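Local atomic coordinates of uncharacterized protein (Legionella pneumophila subsp. pneumophila, PDB entry 5L0L), a protein that is of unknown function but carries a HIT-related domain, consistent with kinship to histidine-triad proteins, within a longer protein that is probably membrane-bound. Residues S25-T30 / L207-H212; H36-L41 / R54-G59; T87-K92 / L188-Y193. One frame throughout, in Å; residues are numbered along the deposited sequence.

Contact 1 (S25-T30 / L207-H212)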
# COMPACT_ATOMS: atom_id res chain seq x y z
N SER A 25 -2.32 7.19 -19.81
CA SER A 25 -3.55 6.93 -19.08
C SER A 25 -4.24 5.61 -19.51
O SER A 25 -4.45 5.35 -20.71
CB SER A 25 -4.49 8.14 -19.21
OG SER A 25 -5.67 7.89 -18.47
N ILE A 26 -4.60 4.82 -18.51
CA ILE A 26 -5.36 3.59 -18.68
C ILE A 26 -6.86 3.87 -18.52
O ILE A 26 -7.65 3.45 -19.36
CB ILE A 26 -4.91 2.51 -17.68
CG1 ILE A 26 -3.44 2.15 -17.93
CG2 ILE A 26 -5.83 1.28 -17.72
CD1 ILE A 26 -2.75 1.46 -16.75
N ALA A 27 -7.23 4.53 -17.43
CA ALA A 27 -8.68 4.70 -17.11
C ALA A 27 -8.93 5.77 -16.09
O ALA A 27 -8.03 6.17 -15.35
CB ALA A 27 -9.29 3.38 -16.62
N VAL A 28 -10.20 6.21 -16.03
CA VAL A 28 -10.71 6.95 -14.91
C VAL A 28 -11.78 6.08 -14.23
O VAL A 28 -12.61 5.45 -14.89
CB VAL A 28 -11.27 8.33 -15.32
CG1 VAL A 28 -11.98 9.02 -14.17
CG2 VAL A 28 -10.14 9.23 -15.83
N ILE A 29 -11.74 6.06 -12.90
CA ILE A 29 -12.60 5.20 -12.08
C ILE A 29 -13.27 6.08 -11.03
O ILE A 29 -12.59 6.82 -10.31
CB ILE A 29 -11.80 4.05 -11.46
CG1 ILE A 29 -11.02 3.35 -12.60
CG2 ILE A 29 -12.74 3.14 -10.64
CD1 ILE A 29 -10.28 2.06 -12.33
N THR A 30 -14.61 6.01 -10.98
CA THR A 30 -15.42 6.81 -10.04
C THR A 30 -15.98 5.89 -8.98
O THR A 30 -16.52 4.82 -9.29
CB THR A 30 -16.55 7.55 -10.75
OG1 THR A 30 -15.98 8.48 -11.68
CG2 THR A 30 -17.40 8.34 -9.73
N LEU A 207 -18.09 0.95 -8.20
CA LEU A 207 -17.02 1.43 -9.08
C LEU A 207 -17.50 1.50 -10.52
O LEU A 207 -17.98 0.51 -11.03
CB LEU A 207 -15.82 0.49 -9.02
CG LEU A 207 -15.13 0.29 -7.68
CD1 LEU A 207 -13.83 -0.47 -7.81
CD2 LEU A 207 -14.86 1.65 -7.08
N LYS A 208 -17.35 2.66 -11.15
CA LYS A 208 -17.58 2.83 -12.58
C LYS A 208 -16.26 3.15 -13.27
O LYS A 208 -15.58 4.12 -12.92
CB LYS A 208 -18.60 3.92 -12.84
CG LYS A 208 -20.01 3.43 -12.48
CD LYS A 208 -21.06 4.53 -12.38
CE LYS A 208 -22.41 3.94 -11.97
NZ LYS A 208 -23.31 4.94 -11.31
N VAL A 209 -15.92 2.32 -14.24
CA VAL A 209 -14.65 2.39 -14.94
C VAL A 209 -14.89 2.91 -16.36
O VAL A 209 -15.74 2.38 -17.06
CB VAL A 209 -14.05 0.97 -15.03
CG1 VAL A 209 -12.75 0.99 -15.81
CG2 VAL A 209 -13.88 0.36 -13.66
N THR A 210 -14.14 3.95 -16.75
CA THR A 210 -14.11 4.42 -18.13
C THR A 210 -12.66 4.32 -18.67
O THR A 210 -11.77 5.09 -18.25
CB THR A 210 -14.59 5.88 -18.23
OG1 THR A 210 -15.90 5.98 -17.66
CG2 THR A 210 -14.67 6.35 -19.68
N ILE A 211 -12.44 3.43 -19.62
CA ILE A 211 -11.14 3.25 -20.26
C ILE A 211 -10.82 4.51 -21.05
O ILE A 211 -11.70 5.05 -21.72
CB ILE A 211 -11.13 2.07 -21.24
CG1 ILE A 211 -11.42 0.75 -20.53
CG2 ILE A 211 -9.80 2.00 -22.02
CD1 ILE A 211 -10.45 0.31 -19.47
N HIS A 212 -9.59 4.99 -20.98
CA HIS A 212 -9.15 6.17 -21.72
C HIS A 212 -8.90 5.82 -23.19
O HIS A 212 -8.05 5.00 -23.48
CB HIS A 212 -7.86 6.72 -21.13
CG HIS A 212 -7.33 7.92 -21.85
ND1 HIS A 212 -7.76 9.20 -21.57
CD2 HIS A 212 -6.38 8.05 -22.80
CE1 HIS A 212 -7.10 10.06 -22.33
NE2 HIS A 212 -6.27 9.39 -23.09
O HOH W 1 -15.30 6.88 -14.35
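Ile29 and Val209 form the apolar centre of this antiparallel strand pair, running alongside one another from the same face of the sheet, with Ile29 CD1 4.2 Å from Val209 CG2. The first torsion of Ile29 (chi1 -51°) puts CG1 beside the backbone N, and from there CD1 extends to the valine methyl. The methyl group of Ala27 extends the patch, its CB standing 4.3 Å from Val209 CG1 and equally far from Ile211 CD1. The backbones are tied at two hydrogen-bonded pairs: Val28 and Thr210 exchange N-H and C=O both ways, the bond from Thr210 N to Val28 O being 2.8 Å long and nearly straight, and Thr30 and Lys208 do the same. One further bond, His212 N to Ile26 O at 3.0 Å, extends the pairing past the end of strand 207-211. There the His212 ring lies against Ser25, whose CB sits 4.1 Å from the ring centroid in a CH-pi contact. At the polar edge, on the face of Val28 and Thr30, a water donates to Lys208 O at 3.1 Å and also meets Thr30 OG1, whose stronger partner is His36 ND1. On its other side strand 25-31 pairs with strand 35-41, Ile26 and Ala27 making a classic beta bulge opposite Val39. Strand 207-211 is one edge of the chain's six-stranded antiparallel sheet, and the Ile29 and Val209 face is covered by Leu85 of helix 73-92 and by Leu190 and Val194 of helix 176-194.

Contact 2 (H36-L41 / R54-G59)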
# COMPACT_ATOMS: atom_id res chain seq x y z
N HIS A 36 -13.45 10.64 -7.87
CA HIS A 36 -12.88 10.32 -9.19
C HIS A 36 -11.37 10.06 -9.06
O HIS A 36 -10.65 10.87 -8.45
CB HIS A 36 -13.06 11.49 -10.15
CG HIS A 36 -14.47 11.96 -10.27
ND1 HIS A 36 -15.46 11.19 -10.83
CD2 HIS A 36 -15.06 13.12 -9.88
CE1 HIS A 36 -16.61 11.85 -10.78
NE2 HIS A 36 -16.40 13.02 -10.21
N TYR A 37 -10.91 8.98 -9.68
CA TYR A 37 -9.49 8.54 -9.62
C TYR A 37 -8.96 8.22 -11.01
O TYR A 37 -9.72 7.73 -11.85
CB TYR A 37 -9.37 7.28 -8.74
CG TYR A 37 -9.85 7.50 -7.32
CD1 TYR A 37 -11.19 7.36 -7.01
CD2 TYR A 37 -8.97 7.88 -6.32
CE1 TYR A 37 -11.66 7.57 -5.72
CE2 TYR A 37 -9.43 8.11 -5.02
CZ TYR A 37 -10.79 7.98 -4.74
OH TYR A 37 -11.24 8.21 -3.46
N SER A 38 -7.70 8.54 -11.28
CA SER A 38 -7.02 8.16 -12.51
C SER A 38 -6.07 6.99 -12.26
O SER A 38 -5.51 6.87 -11.18
CB SER A 38 -6.21 9.32 -13.11
OG SER A 38 -5.17 9.71 -12.28
N VAL A 39 -5.97 6.12 -13.24
CA VAL A 39 -5.03 5.03 -13.27
C VAL A 39 -4.17 5.22 -14.51
O VAL A 39 -4.69 5.20 -15.64
CB VAL A 39 -5.74 3.67 -13.31
CG1 VAL A 39 -4.72 2.55 -13.41
CG2 VAL A 39 -6.68 3.52 -12.08
N ILE A 40 -2.86 5.41 -14.34
CA ILE A 40 -1.94 5.62 -15.46
C ILE A 40 -0.71 4.75 -15.30
O ILE A 40 -0.33 4.40 -14.17
CB ILE A 40 -1.53 7.13 -15.63
CG1 ILE A 40 -0.51 7.56 -14.58
CG2 ILE A 40 -2.75 8.05 -15.57
CD1 ILE A 40 0.01 8.97 -14.77
N LEU A 41 -0.06 4.37 -16.40
CA LEU A 41 1.28 3.79 -16.29
C LEU A 41 2.24 4.91 -15.87
O LEU A 41 2.10 6.07 -16.31
CB LEU A 41 1.75 3.12 -17.58
CG LEU A 41 1.11 1.78 -17.88
CD1 LEU A 41 1.40 1.42 -19.33
CD2 LEU A 41 1.63 0.67 -16.96
N ARG A 54 -4.33 7.74 -8.69
CA ARG A 54 -4.35 9.08 -8.16
C ARG A 54 -5.76 9.62 -8.00
O ARG A 54 -6.62 9.45 -8.87
CB ARG A 54 -3.50 10.01 -9.05
CG ARG A 54 -3.58 11.50 -8.72
CD ARG A 54 -4.67 12.15 -9.53
NE ARG A 54 -4.71 13.62 -9.38
CZ ARG A 54 -4.10 14.50 -10.18
NH1 ARG A 54 -3.35 14.13 -11.22
NH2 ARG A 54 -4.25 15.78 -9.93
N TYR A 55 -6.00 10.28 -6.87
CA TYR A 55 -7.29 10.90 -6.60
C TYR A 55 -7.32 12.23 -7.33
O TYR A 55 -6.47 13.09 -7.06
CB TYR A 55 -7.43 11.12 -5.10
CG TYR A 55 -8.64 11.90 -4.67
CD1 TYR A 55 -9.91 11.58 -5.15
CD2 TYR A 55 -8.53 12.93 -3.72
CE1 TYR A 55 -11.04 12.31 -4.73
CE2 TYR A 55 -9.65 13.64 -3.29
CZ TYR A 55 -10.89 13.33 -3.82
OH TYR A 55 -12.03 14.04 -3.37
N LEU A 56 -8.27 12.39 -8.23
CA LEU A 56 -8.43 13.62 -9.00
C LEU A 56 -9.22 14.67 -8.22
O LEU A 56 -8.73 15.76 -7.97
CB LEU A 56 -9.14 13.32 -10.34
CG LEU A 56 -8.42 12.38 -11.30
CD1 LEU A 56 -9.37 11.82 -12.37
CD2 LEU A 56 -7.26 13.12 -11.94
N ASN A 57 -10.44 14.33 -7.87
CA ASN A 57 -11.38 15.27 -7.26
C ASN A 57 -12.67 14.60 -6.86
O ASN A 57 -12.93 13.45 -7.21
CB ASN A 57 -11.70 16.41 -8.26
CG ASN A 57 -12.51 15.93 -9.44
OD1 ASN A 57 -12.10 15.03 -10.17
ND2 ASN A 57 -13.65 16.54 -9.66
N GLU A 58 -13.51 15.36 -6.16
CA GLU A 58 -14.82 14.92 -5.72
C GLU A 58 -15.86 15.80 -6.45
O GLU A 58 -15.65 17.00 -6.58
CB GLU A 58 -14.91 15.08 -4.20
CG GLU A 58 -16.29 14.98 -3.61
CD GLU A 58 -17.08 16.28 -3.68
OE1 GLU A 58 -16.49 17.35 -3.36
OE2 GLU A 58 -18.27 16.23 -4.06
N GLY A 59 -16.95 15.20 -6.91
CA GLY A 59 -18.05 15.95 -7.55
C GLY A 59 -17.51 16.78 -8.70
O GLY A 59 -16.85 16.24 -9.59
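Within the beta hairpin of strands 35-41 and 51-58, Leu56 and Asn57 together face His36 in a classic beta bulge, which shifts the register by one residue. His36 N donates to Asn57 O at 2.9 Å, while His36 O takes the N-H of Leu56. Past the bulge the pairing is regular: Ser38 and Arg54 exchange two backbone bonds, the shorter from Ser38 N to Arg54 O at 2.8 Å. Between them Tyr37 and Tyr55 share the opposite face, their ring planes inclined at 39°. Tyr55 CD1 comes over a face of the Tyr37 ring, 3.5 Å from Tyr37 CE2; Tyr37 OH bonds to the backbone Glu75 O and Tyr55 OH to the carboxylate, Glu75 OE2, so one residue of helix 73-92 holds both rings. Arg54 bends at its second torsion (chi2 -91°), turning NE back to its neighbour's carbonyl, Tyr55 O, at 3.0 Å; its NH2 is bound to Ser16 O. Alongside it, Ser38 OG lies 3.6 Å from Arg54 CB. The His36 ring crosses the Asn57 amide at a slant, with CD2 3.5 Å from Asn57 OD1. While ND1 is hydrogen-bonded to Thr30 OG1, Gly59 O lies at the ring edge, in its plane, 3.3 Å from His36 NE2, a weak and bent bond (131°).

Contact 3 (T87-K92 / L188-Y193)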
# COMPACT_ATOMS: atom_id res chain seq x y z
N THR A 87 -5.43 -4.58 -8.45
CA THR A 87 -4.67 -5.80 -8.14
C THR A 87 -5.05 -7.01 -9.03
O THR A 87 -4.19 -7.84 -9.34
CB THR A 87 -4.80 -6.27 -6.68
OG1 THR A 87 -6.15 -6.68 -6.41
CG2 THR A 87 -4.33 -5.18 -5.68
N GLN A 88 -6.31 -7.06 -9.47
CA GLN A 88 -6.77 -8.18 -10.29
C GLN A 88 -6.19 -8.17 -11.70
O GLN A 88 -6.05 -9.24 -12.30
CB GLN A 88 -8.30 -8.25 -10.29
CG GLN A 88 -8.87 -8.38 -8.85
CD GLN A 88 -8.27 -9.53 -8.08
OE1 GLN A 88 -8.52 -10.70 -8.40
NE2 GLN A 88 -7.43 -9.21 -7.08
N VAL A 89 -5.84 -7.00 -12.22
CA VAL A 89 -5.16 -6.93 -13.50
C VAL A 89 -3.76 -7.57 -13.40
O VAL A 89 -3.39 -8.38 -14.24
CB VAL A 89 -5.09 -5.50 -14.03
CG1 VAL A 89 -4.21 -5.44 -15.26
CG2 VAL A 89 -6.49 -4.97 -14.31
N TYR A 90 -3.00 -7.24 -12.34
CA TYR A 90 -1.70 -7.87 -12.14
C TYR A 90 -1.83 -9.39 -11.98
O TYR A 90 -1.06 -10.16 -12.56
CB TYR A 90 -0.96 -7.24 -10.94
CG TYR A 90 -0.48 -5.86 -11.26
CD1 TYR A 90 0.75 -5.66 -11.89
CD2 TYR A 90 -1.29 -4.76 -11.03
CE1 TYR A 90 1.19 -4.40 -12.21
CE2 TYR A 90 -0.88 -3.50 -11.38
CZ TYR A 90 0.36 -3.31 -11.96
OH TYR A 90 0.76 -2.04 -12.29
N GLU A 91 -2.83 -9.81 -11.21
CA GLU A 91 -3.10 -11.24 -10.99
C GLU A 91 -3.37 -11.95 -12.33
O GLU A 91 -2.79 -13.01 -12.58
CB GLU A 91 -4.31 -11.43 -10.04
CG GLU A 91 -4.53 -12.86 -9.56
CD GLU A 91 -3.61 -13.27 -8.41
OE1 GLU A 91 -3.30 -14.50 -8.36
OE2 GLU A 91 -3.22 -12.41 -7.54
N LYS A 92 -4.20 -11.35 -13.19
CA LYS A 92 -4.51 -11.94 -14.50
C LYS A 92 -3.34 -11.96 -15.49
O LYS A 92 -3.40 -12.63 -16.52
CB LYS A 92 -5.62 -11.15 -15.16
CG LYS A 92 -6.99 -11.43 -14.62
CD LYS A 92 -7.91 -10.35 -15.13
CE LYS A 92 -8.28 -10.59 -16.58
NZ LYS A 92 -9.18 -9.54 -17.02
N LEU A 188 -7.21 -3.71 -21.90
CA LEU A 188 -7.96 -4.91 -22.23
C LEU A 188 -8.23 -5.77 -21.00
O LEU A 188 -9.37 -6.21 -20.80
CB LEU A 188 -7.27 -5.72 -23.33
CG LEU A 188 -8.02 -6.99 -23.75
CD1 LEU A 188 -9.41 -6.68 -24.24
CD2 LEU A 188 -7.22 -7.74 -24.82
N LYS A 189 -7.21 -6.02 -20.18
CA LYS A 189 -7.40 -6.86 -19.01
C LYS A 189 -8.39 -6.20 -18.03
O LYS A 189 -9.21 -6.87 -17.44
CB LYS A 189 -6.08 -7.20 -18.32
CG LYS A 189 -5.15 -8.11 -19.12
CD LYS A 189 -5.78 -9.41 -19.50
CE LYS A 189 -4.83 -10.42 -20.15
NZ LYS A 189 -5.73 -11.46 -20.74
N LEU A 190 -8.31 -4.88 -17.89
CA LEU A 190 -9.25 -4.17 -17.03
C LEU A 190 -10.67 -4.24 -17.58
O LEU A 190 -11.62 -4.53 -16.83
CB LEU A 190 -8.80 -2.72 -16.86
CG LEU A 190 -9.71 -1.83 -16.00
CD1 LEU A 190 -9.92 -2.40 -14.62
CD2 LEU A 190 -9.15 -0.43 -15.97
N ALA A 191 -10.80 -4.01 -18.89
CA ALA A 191 -12.13 -4.05 -19.53
C ALA A 191 -12.72 -5.45 -19.40
O ALA A 191 -13.92 -5.57 -19.10
CB ALA A 191 -12.06 -3.60 -20.98
N GLU A 192 -11.90 -6.48 -19.58
CA GLU A 192 -12.38 -7.86 -19.38
C GLU A 192 -12.84 -8.10 -17.95
O GLU A 192 -13.89 -8.71 -17.69
CB GLU A 192 -11.31 -8.88 -19.75
CG GLU A 192 -11.11 -8.99 -21.26
CD GLU A 192 -9.87 -9.74 -21.68
OE1 GLU A 192 -8.99 -10.03 -20.87
OE2 GLU A 192 -9.76 -10.04 -22.89
N TYR A 193 -12.02 -7.63 -17.02
CA TYR A 193 -12.31 -7.85 -15.61
C TYR A 193 -13.62 -7.21 -15.20
O TYR A 193 -14.41 -7.80 -14.43
CB TYR A 193 -11.17 -7.38 -14.68
CG TYR A 193 -11.43 -7.84 -13.26
CD1 TYR A 193 -11.32 -9.19 -12.91
CD2 TYR A 193 -11.91 -6.96 -12.30
CE1 TYR A 193 -11.60 -9.64 -11.63
CE2 TYR A 193 -12.20 -7.40 -11.02
CZ TYR A 193 -12.04 -8.72 -10.68
OH TYR A 193 -12.35 -9.16 -9.39
O HOH W 2 -11.19 -11.51 -9.03
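Gln88 and Tyr193 meet with the aliphatic part of the glutamine laid across the ring: Gln88 CB stands over the centre of one face, 3.8 Å from the Tyr193 centroid and 13° off the ring normal. Gln88 then bends at its second torsion, and its amide plane stands 56° from the ring. OE1 accepts a hydrogen bond from a water that also bonds to Tyr193 OH at 2.6 Å, while NE2 donates to Thr87 OG1. Beside this pair Val89 crosses the start of Lys189, CG1 being 4.0 Å from Lys189 CB, and its other branch, CG2, packs 4.1 Å from Leu190 CB. Lys92, one turn on from Gln88, comes across from helix 73-92. In one of its two conformers NZ reaches Lys189 O at 2.7 Å on a lone pair in the carbonyl plane, and that oxygen also accepts Tyr193 N within its own helix. The same NZ makes a long salt bridge to Glu192 OE1 at 3.9 Å, and Lys189 NZ shares that carboxylate oxygen, which probably eases the proximity of the two ammonium groups. Val73 of the second subunit packs on both Gln88 and Tyr193. The arrangement is a helix-helix crossing: the axes of segments 87-92 and 188-193 come within 9.4 Å at 110°, with a loose salt-bridge network at the border.

How the contacts relate
All three contacts are partly buried. Contacts 1 and 2 touch within one antiparallel sheet, where strands 25-31 and 35-41 are neighbours; their centres are about 9 Å apart. Both are held chiefly by backbone hydrogen bonds; a bulge interrupts contact 2, and another lies where strand 25-31 meets strand 35-41. Contact 2 lies closest to the chain centre and has no exposed touching residue, whereas contact 1 exposes Lys208 and Thr210 on the edge strand. Contact 3, farthest out, joins helices through side chains and one lysine-to-carbonyl bond, with a water and charged groups at its outer side. It meets contact 1 through Leu190, whose CD2 packs on Ile26, Ala27, Val209 and Ile211, but does not touch contact 2. The second subunit reaches contact 3 alone.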